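Local structure of NAD-dependent aldehyde dehydrogenase (Burkholderia multivorans, 5UJU) at residues 69-74 with 264-269; 127-132 with 251-256; 209-214 with 279-284. The protein probably oxidises aldehydes to carboxylic acids with NAD+ as electron acceptor. All coordinates share one frame; numbering follows the deposited sequence. Where two conformers were deposited one is given.

Interaction 1. Residues 69-74 with 264-269; sequences DQPASG and DPNVVT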
loop_
_atom_site.group_PDB
_atom_site.type_symbol
_atom_site.label_atom_id
_atom_site.label_comp_id
_atom_site.label_asym_id
_atom_site.label_seq_id
_atom_site.Cartn_x
_atom_site.Cartn_y
_atom_site.Cartn_z
ATOM N N ASP A 69 19.844 26.120 -9.104
ATOM C CA ASP A 69 20.880 25.596 -9.989
ATOM C C ASP A 69 20.533 24.214 -10.553
ATOM O O ASP A 69 21.417 23.374 -10.744
ATOM C CB ASP A 69 22.237 25.565 -9.289
ATOM C CG ASP A 69 22.255 24.664 -8.071
ATOM O OD1 ASP A 69 21.188 24.154 -7.666
ATOM O OD2 ASP A 69 23.365 24.430 -7.543
ATOM N N GLN A 70 19.258 23.960 -10.822
ATOM C CA GLN A 70 18.787 22.751 -11.484
ATOM C C GLN A 70 18.806 22.960 -12.996
ATOM O O GLN A 70 18.898 24.096 -13.467
ATOM C CB GLN A 70 17.361 22.403 -11.010
ATOM C CG GLN A 70 16.316 23.395 -11.442
ATOM C CD GLN A 70 14.908 23.074 -10.921
ATOM O OE1 GLN A 70 14.739 22.587 -9.802
ATOM N NE2 GLN A 70 13.897 23.390 -11.728
ATOM N N PRO A 71 18.731 21.888 -13.790
ATOM C CA PRO A 71 18.756 22.055 -15.253
ATOM C C PRO A 71 17.609 22.933 -15.724
ATOM O O PRO A 71 16.495 22.852 -15.206
ATOM C CB PRO A 71 18.620 20.622 -15.783
ATOM C CG PRO A 71 19.038 19.750 -14.663
ATOM C CD PRO A 71 18.642 20.470 -13.404
ATOM N N ALA A 72 17.912 23.858 -16.630
ATOM C CA ALA A 72 16.905 24.823 -17.039
ATOM C C ALA A 72 17.114 25.221 -18.490
ATOM O O ALA A 72 18.212 25.098 -19.038
ATOM C CB ALA A 72 16.933 26.062 -16.145
ATOM N N SER A 73 16.043 25.716 -19.103
ATOM C CA SER A 73 16.062 26.069 -20.516
ATOM C C SER A 73 16.526 27.498 -20.769
ATOM O O SER A 73 16.731 27.868 -21.929
ATOM C CB SER A 73 14.673 25.882 -21.120
ATOM O OG SER A 73 13.760 26.781 -20.508
ATOM N N GLY A 74 16.684 28.307 -19.722
ATOM C CA GLY A 74 16.946 29.718 -19.862
ATOM C C GLY A 74 15.703 30.583 -19.900
ATOM O O GLY A 74 15.788 31.788 -19.636
ATOM N N ASP A 264 23.747 14.963 -4.637
ATOM C CA ASP A 264 23.328 15.733 -5.800
ATOM C C ASP A 264 22.073 16.508 -5.417
ATOM O O ASP A 264 21.067 15.888 -5.042
ATOM C CB ASP A 264 23.079 14.776 -6.976
ATOM C CG ASP A 264 22.740 15.494 -8.288
ATOM O OD1 ASP A 264 22.325 16.677 -8.283
ATOM O OD2 ASP A 264 22.862 14.839 -9.347
ATOM N N PRO A 265 22.093 17.846 -5.427
ATOM C CA PRO A 265 20.881 18.585 -5.044
ATOM C C PRO A 265 19.686 18.256 -5.915
ATOM O O PRO A 265 18.553 18.502 -5.488
ATOM C CB PRO A 265 21.297 20.058 -5.178
ATOM C CG PRO A 265 22.452 20.042 -6.143
ATOM C CD PRO A 265 23.185 18.751 -5.834
ATOM N N ASN A 266 19.899 17.711 -7.120
ATOM C CA ASN A 266 18.774 17.322 -7.962
ATOM C C ASN A 266 18.013 16.108 -7.439
ATOM O O ASN A 266 17.114 15.630 -8.136
ATOM C CB ASN A 266 19.259 17.065 -9.382
ATOM C CG ASN A 266 19.767 18.322 -10.027
ATOM O OD1 ASN A 266 19.244 19.400 -9.766
ATOM N ND2 ASN A 266 20.810 18.203 -10.851
ATOM N N VAL A 267 18.352 15.579 -6.263
ATOM C CA VAL A 267 17.411 14.697 -5.576
ATOM C C VAL A 267 16.039 15.368 -5.469
ATOM O O VAL A 267 15.010 14.696 -5.583
ATOM C CB VAL A 267 17.974 14.283 -4.194
ATOM C CG1 VAL A 267 16.885 13.633 -3.322
ATOM C CG2 VAL A 267 19.132 13.295 -4.390
ATOM N N VAL A 268 15.996 16.701 -5.334
ATOM C CA VAL A 268 14.732 17.448 -5.310
ATOM C C VAL A 268 14.797 18.579 -6.331
ATOM O O VAL A 268 15.703 19.421 -6.272
ATOM C CB VAL A 268 14.423 18.011 -3.914
ATOM C CG1 VAL A 268 13.136 18.834 -3.950
ATOM C CG2 VAL A 268 14.316 16.881 -2.907
ATOM N N THR A 269 13.826 18.614 -7.254
ATOM C CA THR A 269 13.741 19.671 -8.257
ATOM C C THR A 269 12.349 20.293 -8.255
ATOM O O THR A 269 11.391 19.732 -7.711
ATOM C CB THR A 269 14.066 19.161 -9.671
ATOM O OG1 THR A 269 13.248 18.030 -9.982
ATOM C CG2 THR A 269 15.549 18.766 -9.775
HETATM O O HOH W 1 21.718 20.962 -12.144
#
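A water bridges D69 and N266: it donates to the backbone O of D69 at 2.8 Å and accepts from ND2 of N266 at 3.2 Å. The other end of the same amide is held by an arginine. R255, from helix 245-260, gives OD1 of N266 a hydrogen bond through NH1. The amide is therefore engaged at both ends, which fixes the rotation of its plane. The rest is packing. OD1 of N266 lies 3.8 Å from CB of Q70, and CD of P71 is equally close. P71 and N266 approach from opposite directions, with the amide end set against the ring carbon CD.

A second point of contact lies at T269. Q70 leaves its backbone with CG between N and the carbonyl carbon (chi1 67°), and the chain then runs straight out. This carries OE1 of Q70 to 3.4 Å from CA of T269, next to CB as well. The two side chains meet at a slant. NE2 of Q70 donates to the backbone O of L270, one residue further along the strand.

The loop before the strand is shaped from within. D264 OD1 accepts from the backbone N of N266 at 2.9 Å, an Asx turn, and the donor comes from above the carboxylate plane. This turn leads into the short 3-10 segment and helps to place N266. D69 adds salt bridges to R255 and R259 of helix 245-260.

No direct hydrogen bond joins 69-74 to 264-269. The two are held by a shared water, by packing of Q70 on T269 and its bond to L270 just beyond, and by R255 acting on both. The chemistry implies a seam bridged by water and by R255 at the start of strand 268-270 in the probable NAD-binding, Rossmann-like sheet.

Interaction 2. Residues 127-132 with 251-256; sequences LARLNR and VRIARD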
loop_
_atom_site.group_PDB
_atom_site.type_symbol
_atom_site.label_atom_id
_atom_site.label_comp_id
_atom_site.label_asym_id
_atom_site.label_seq_id
_atom_site.Cartn_x
_atom_site.Cartn_y
_atom_site.Cartn_z
ATOM N N LEU A 127 13.656 19.776 7.690
ATOM C CA LEU A 127 12.531 20.251 8.507
ATOM C C LEU A 127 12.973 21.291 9.534
ATOM O O LEU A 127 12.267 22.280 9.771
ATOM C CB LEU A 127 11.838 19.071 9.195
ATOM C CG LEU A 127 11.101 18.155 8.205
ATOM C CD1 LEU A 127 10.390 17.006 8.898
ATOM C CD2 LEU A 127 10.120 18.996 7.431
ATOM N N ALA A 128 14.142 21.087 10.149
ATOM C CA ALA A 128 14.655 22.071 11.091
ATOM C C ALA A 128 14.853 23.415 10.408
ATOM O O ALA A 128 14.493 24.459 10.960
ATOM C CB ALA A 128 15.975 21.577 11.700
ATOM N N ARG A 129 15.400 23.405 9.189
ATOM C CA ARG A 129 15.638 24.656 8.479
ATOM C C ARG A 129 14.333 25.264 7.976
ATOM O O ARG A 129 14.194 26.490 7.929
ATOM C CB ARG A 129 16.609 24.424 7.327
ATOM C CG ARG A 129 17.952 23.844 7.782
ATOM C CD ARG A 129 19.059 24.060 6.763
ATOM N NE ARG A 129 20.288 23.373 7.158
ATOM C CZ ARG A 129 21.405 23.362 6.439
ATOM N NH1 ARG A 129 21.465 24.013 5.278
ATOM N NH2 ARG A 129 22.463 22.703 6.883
ATOM N N LEU A 130 13.382 24.433 7.575
ATOM C CA LEU A 130 12.088 24.975 7.186
ATOM C C LEU A 130 11.438 25.699 8.358
ATOM O O LEU A 130 10.901 26.799 8.189
ATOM C CB LEU A 130 11.189 23.862 6.663
ATOM C CG LEU A 130 11.585 23.205 5.339
ATOM C CD1 LEU A 130 10.638 22.047 5.064
ATOM C CD2 LEU A 130 11.516 24.221 4.217
ATOM N N ASN A 131 11.534 25.130 9.570
ATOM C CA ASN A 131 10.990 25.817 10.740
ATOM C C ASN A 131 11.650 27.177 10.936
ATOM O O ASN A 131 10.966 28.166 11.225
ATOM C CB ASN A 131 11.150 24.968 12.001
ATOM C CG ASN A 131 10.461 25.591 13.198
ATOM O OD1 ASN A 131 11.081 25.843 14.223
ATOM N ND2 ASN A 131 9.160 25.828 13.073
ATOM N N ARG A 132 12.978 27.254 10.772
ATOM C CA ARG A 132 13.642 28.548 10.904
ATOM C C ARG A 132 13.196 29.543 9.843
ATOM O O ARG A 132 13.294 30.750 10.074
ATOM C CB ARG A 132 15.166 28.401 10.846
ATOM C CG ARG A 132 15.769 27.709 12.052
ATOM C CD ARG A 132 17.288 27.880 12.066
ATOM N NE ARG A 132 17.961 26.780 11.377
ATOM C CZ ARG A 132 18.229 25.599 11.924
ATOM N NH1 ARG A 132 17.884 25.354 13.184
ATOM N NH2 ARG A 132 18.843 24.664 11.211
ATOM N N VAL A 251 11.857 23.698 -1.792
ATOM C CA VAL A 251 12.826 22.989 -2.619
ATOM C C VAL A 251 14.220 23.589 -2.454
ATOM O O VAL A 251 15.209 22.859 -2.334
ATOM C CB VAL A 251 12.377 22.988 -4.089
ATOM C CG1 VAL A 251 13.525 22.489 -4.970
ATOM C CG2 VAL A 251 11.129 22.103 -4.262
ATOM N N ARG A 252 14.321 24.923 -2.435
ATOM C CA ARG A 252 15.617 25.579 -2.248
ATOM C C ARG A 252 16.298 25.095 -0.971
ATOM O O ARG A 252 17.490 24.760 -0.969
ATOM C CB ARG A 252 15.427 27.101 -2.216
ATOM C CG ARG A 252 16.718 27.933 -2.022
ATOM C CD ARG A 252 16.402 29.358 -1.495
ATOM N NE ARG A 252 16.054 29.382 -0.072
ATOM C CZ ARG A 252 15.221 30.258 0.494
ATOM N NH1 ARG A 252 14.632 31.201 -0.231
ATOM N NH2 ARG A 252 14.978 30.193 1.797
ATOM N N ILE A 253 15.554 25.062 0.134
ATOM C CA ILE A 253 16.132 24.656 1.409
ATOM C C ILE A 253 16.495 23.175 1.389
ATOM O O ILE A 253 17.559 22.778 1.885
ATOM C CB ILE A 253 15.170 25.011 2.559
ATOM C CG1 ILE A 253 15.064 26.538 2.693
ATOM C CG2 ILE A 253 15.656 24.414 3.858
ATOM C CD1 ILE A 253 14.020 27.022 3.740
ATOM N N ALA A 254 15.640 22.335 0.786
ATOM C CA ALA A 254 15.964 20.918 0.644
ATOM C C ALA A 254 17.274 20.720 -0.114
ATOM O O ALA A 254 18.115 19.910 0.290
ATOM C CB ALA A 254 14.843 20.178 -0.088
ATOM N N ARG A 255 17.451 21.450 -1.216
ATOM C CA ARG A 255 18.648 21.318 -2.042
ATOM C C ARG A 255 19.893 21.772 -1.295
ATOM O O ARG A 255 20.971 21.191 -1.459
ATOM C CB ARG A 255 18.466 22.127 -3.324
ATOM C CG ARG A 255 17.393 21.557 -4.249
ATOM C CD ARG A 255 17.154 22.461 -5.440
ATOM N NE ARG A 255 18.344 22.596 -6.285
ATOM C CZ ARG A 255 18.634 21.769 -7.284
ATOM N NH1 ARG A 255 17.841 20.738 -7.548
ATOM N NH2 ARG A 255 19.722 21.957 -8.009
ATOM N N ASP A 256 19.762 22.818 -0.480
ATOM C CA ASP A 256 20.857 23.252 0.384
ATOM C C ASP A 256 21.345 22.112 1.262
ATOM O O ASP A 256 22.550 21.840 1.346
ATOM C CB ASP A 256 20.389 24.406 1.270
ATOM C CG ASP A 256 20.321 25.714 0.533
ATOM O OD1 ASP A 256 20.835 25.797 -0.604
ATOM O OD2 ASP A 256 19.751 26.665 1.104
HETATM O O HOH W 2 19.543 25.983 4.158
#
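I253 pushes its CG2 methyl against the aliphatic start of R129, 3.6 Å from CB. Its CD1 lies 3.8 Å from CD2 of L130, so its two branches meet successive residues of the other helix. CG1 stands anti to the carbonyl carbon (chi1 -67°), while CG2 is anti to the backbone N; this splits the branches between the two neighbours. L130 and I253 pass at an angle.

Beyond CB, R129 runs extended along the flank of the partner helix towards D256. The charged groups do not touch: NH1 of R129 and OD2 of D256 are 5.2 Å apart. A bridging water accepts from R129 NH1 at 3.0 Å, at the edge and in the guanidinium plane, and donates to D256 OD2 at 3.1 Å. The guanidinium has direct salt bridges as well, from NE to E125 and from NH2 to E260. These partners hold it in place and probably balance its charge.

The axes of the two short segments come within 9.6 Å, at 136° between their directions. Y222 and F226 of helix 217-230 and Q161 of helix 158-175 also pack on L130. This is helix-on-helix packing in a layered alpha/beta fold: helix 245-260 links parallel strands 234-238 and 268-270 in a beta-alpha-beta unit, and the C-terminal end of helix 97-132 packs against it and against helix 217-230.

Interaction 3. Residues 209-214 with 279-284; sequences LVLGCC and ALVQDL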
loop_
_atom_site.group_PDB
_atom_site.type_symbol
_atom_site.label_atom_id
_atom_site.label_comp_id
_atom_site.label_asym_id
_atom_site.label_seq_id
_atom_site.Cartn_x
_atom_site.Cartn_y
_atom_site.Cartn_z
ATOM N N LEU A 209 6.613 12.091 -7.713
ATOM C CA LEU A 209 6.054 13.336 -8.217
ATOM C C LEU A 209 5.110 13.901 -7.158
ATOM O O LEU A 209 4.260 13.174 -6.628
ATOM C CB LEU A 209 5.331 13.093 -9.552
ATOM C CG LEU A 209 4.485 14.223 -10.144
ATOM C CD1 LEU A 209 5.380 15.394 -10.540
ATOM C CD2 LEU A 209 3.606 13.753 -11.347
ATOM N N VAL A 210 5.284 15.178 -6.819
ATOM C CA VAL A 210 4.406 15.871 -5.876
ATOM C C VAL A 210 3.634 16.924 -6.658
ATOM O O VAL A 210 4.231 17.852 -7.217
ATOM C CB VAL A 210 5.178 16.491 -4.700
ATOM C CG1 VAL A 210 4.231 17.307 -3.819
ATOM C CG2 VAL A 210 5.828 15.398 -3.861
ATOM N N LEU A 211 2.311 16.762 -6.712
ATOM C CA LEU A 211 1.424 17.645 -7.466
ATOM C C LEU A 211 0.719 18.556 -6.475
ATOM O O LEU A 211 -0.111 18.097 -5.675
ATOM C CB LEU A 211 0.416 16.848 -8.296
ATOM C CG LEU A 211 1.027 15.970 -9.391
ATOM C CD1 LEU A 211 -0.024 15.125 -10.098
ATOM C CD2 LEU A 211 1.724 16.881 -10.403
ATOM N N GLY A 212 1.052 19.844 -6.534
ATOM C CA GLY A 212 0.713 20.745 -5.459
ATOM C C GLY A 212 -0.701 21.279 -5.557
ATOM O O GLY A 212 -1.359 21.198 -6.603
ATOM N N CYS A 213 -1.140 21.828 -4.423
ATOM C CA CYS A 213 -2.483 22.348 -4.177
ATOM C C CYS A 213 -2.444 23.874 -4.038
ATOM O O CYS A 213 -1.447 24.446 -3.580
ATOM C CB CYS A 213 -3.051 21.693 -2.909
ATOM S SG CYS A 213 -4.293 22.619 -1.997
ATOM N N CYS A 214 -3.530 24.546 -4.440
ATOM C CA CYS A 214 -3.502 26.011 -4.446
ATOM C C CYS A 214 -3.845 26.633 -3.094
ATOM O O CYS A 214 -3.542 27.814 -2.888
ATOM C CB CYS A 214 -4.432 26.581 -5.524
ATOM S SG CYS A 214 -6.199 26.430 -5.196
ATOM N N ALA A 279 -2.291 19.052 -19.600
ATOM C CA ALA A 279 -1.700 18.099 -20.544
ATOM C C ALA A 279 -0.245 17.798 -20.201
ATOM O O ALA A 279 0.198 16.651 -20.307
ATOM C CB ALA A 279 -1.819 18.624 -21.975
ATOM N N LEU A 280 0.526 18.822 -19.831
ATOM C CA LEU A 280 1.905 18.588 -19.407
ATOM C C LEU A 280 1.943 17.635 -18.218
ATOM O O LEU A 280 2.791 16.735 -18.156
ATOM C CB LEU A 280 2.573 19.923 -19.072
ATOM C CG LEU A 280 4.066 20.012 -18.763
ATOM C CD1 LEU A 280 4.525 21.443 -18.861
ATOM C CD2 LEU A 280 4.366 19.517 -17.377
ATOM N N VAL A 281 1.028 17.818 -17.263
ATOM C CA VAL A 281 1.034 16.993 -16.060
ATOM C C VAL A 281 0.638 15.562 -16.392
ATOM O O VAL A 281 1.219 14.607 -15.861
ATOM C CB VAL A 281 0.116 17.616 -14.994
ATOM C CG1 VAL A 281 -0.069 16.671 -13.812
ATOM C CG2 VAL A 281 0.715 18.930 -14.530
ATOM N N GLN A 282 -0.359 15.383 -17.262
ATOM C CA GLN A 282 -0.720 14.035 -17.695
ATOM C C GLN A 282 0.476 13.310 -18.305
ATOM O O GLN A 282 0.739 12.142 -17.986
ATOM C CB GLN A 282 -1.853 14.083 -18.716
ATOM C CG GLN A 282 -3.219 14.330 -18.168
ATOM C CD GLN A 282 -4.239 14.301 -19.281
ATOM O OE1 GLN A 282 -3.939 13.868 -20.401
ATOM N NE2 GLN A 282 -5.450 14.735 -18.980
ATOM N N ASP A 283 1.198 13.987 -19.204
ATOM C CA ASP A 283 2.360 13.370 -19.840
ATOM C C ASP A 283 3.410 13.007 -18.808
ATOM O O ASP A 283 3.981 11.914 -18.854
ATOM C CB ASP A 283 2.955 14.304 -20.892
ATOM C CG ASP A 283 2.069 14.451 -22.110
ATOM O OD1 ASP A 283 1.088 13.677 -22.229
ATOM O OD2 ASP A 283 2.356 15.341 -22.942
ATOM N N LEU A 284 3.669 13.915 -17.864
ATOM C CA LEU A 284 4.626 13.637 -16.800
ATOM C C LEU A 284 4.164 12.479 -15.917
ATOM O O LEU A 284 4.949 11.577 -15.599
ATOM C CB LEU A 284 4.836 14.905 -15.965
ATOM C CG LEU A 284 5.748 14.791 -14.752
ATOM C CD1 LEU A 284 7.126 14.247 -15.177
ATOM C CD2 LEU A 284 5.893 16.146 -14.096
#
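L209, on strand 191-211, meets L284 of the facing helix. CD1 of L209 lies 3.7 Å from CD2 of L284, and its other methyl, CD2, comes to 4.2 Å from CG of the same leucine. Both residues hold CG anti to the backbone N (171° in L209, 177° in L284). The two branched ends cross at a slant.

V210 turns to the other side of the strand, where it packs on V235. Its backbone bonds to I236 and K238 of strand 234-238.

L211 points back to the helix and meets V281. Here the side chains approach tip to tip. The two methyls of L211 straddle one methyl of V281: CD2 is 3.9 Å from CG1 of V281, and CD1 is 4.0 Å from the same atom. CG of L211 lies beside its backbone N, anti to the carbonyl carbon (chi1 -64°), which directs both methyls at the valine.

At G212 the strand has ended, and the chain runs on through C213 and C214 away from the helix. The contact is thus two apolar pairs, with no hydrogen bond between the segments. Their order means the helix runs roughly against the strand direction. A bound imidazole, probably from the crystallisation liquor, lies about 4 Å from the side chain of V281.

In the fold, L209 and L211 bond through their backbones to strand 290-296. K238 of strand 234-238 touches both L211 and V281. Helix 278-285 follows strand 268-270 and leads into strand 290-296, which runs parallel to 191-211. It thus packs as a crossover helix on the sheet of the probable NAD-binding, Rossmann-like domain. P97 and I101 at the start of helix 97-132 touch L284, while A279, Q282 and D283 are exposed.

How the interactions relate
From the N terminus, the loop at 69-74 waits until 264-269 to close interaction 1. Inside that span, 127-132 meets 251-256, so interaction 2 nests within interaction 1. Segment 209-214 also falls within both spans, but its partner 279-284 comes after both have closed. Interaction 3 therefore crosses the other two. Interactions 1 and 2 touch through R255, which serves both D69 and the backbone of V268. Interaction 3 stands apart, its centre about 17 Å from that of interaction 1 and about 22 Å from that of interaction 2. Together they tie the N-terminal loop, helices 97-132, 245-260 and 278-285, and strands 268-270 and 191-211 into one layered domain.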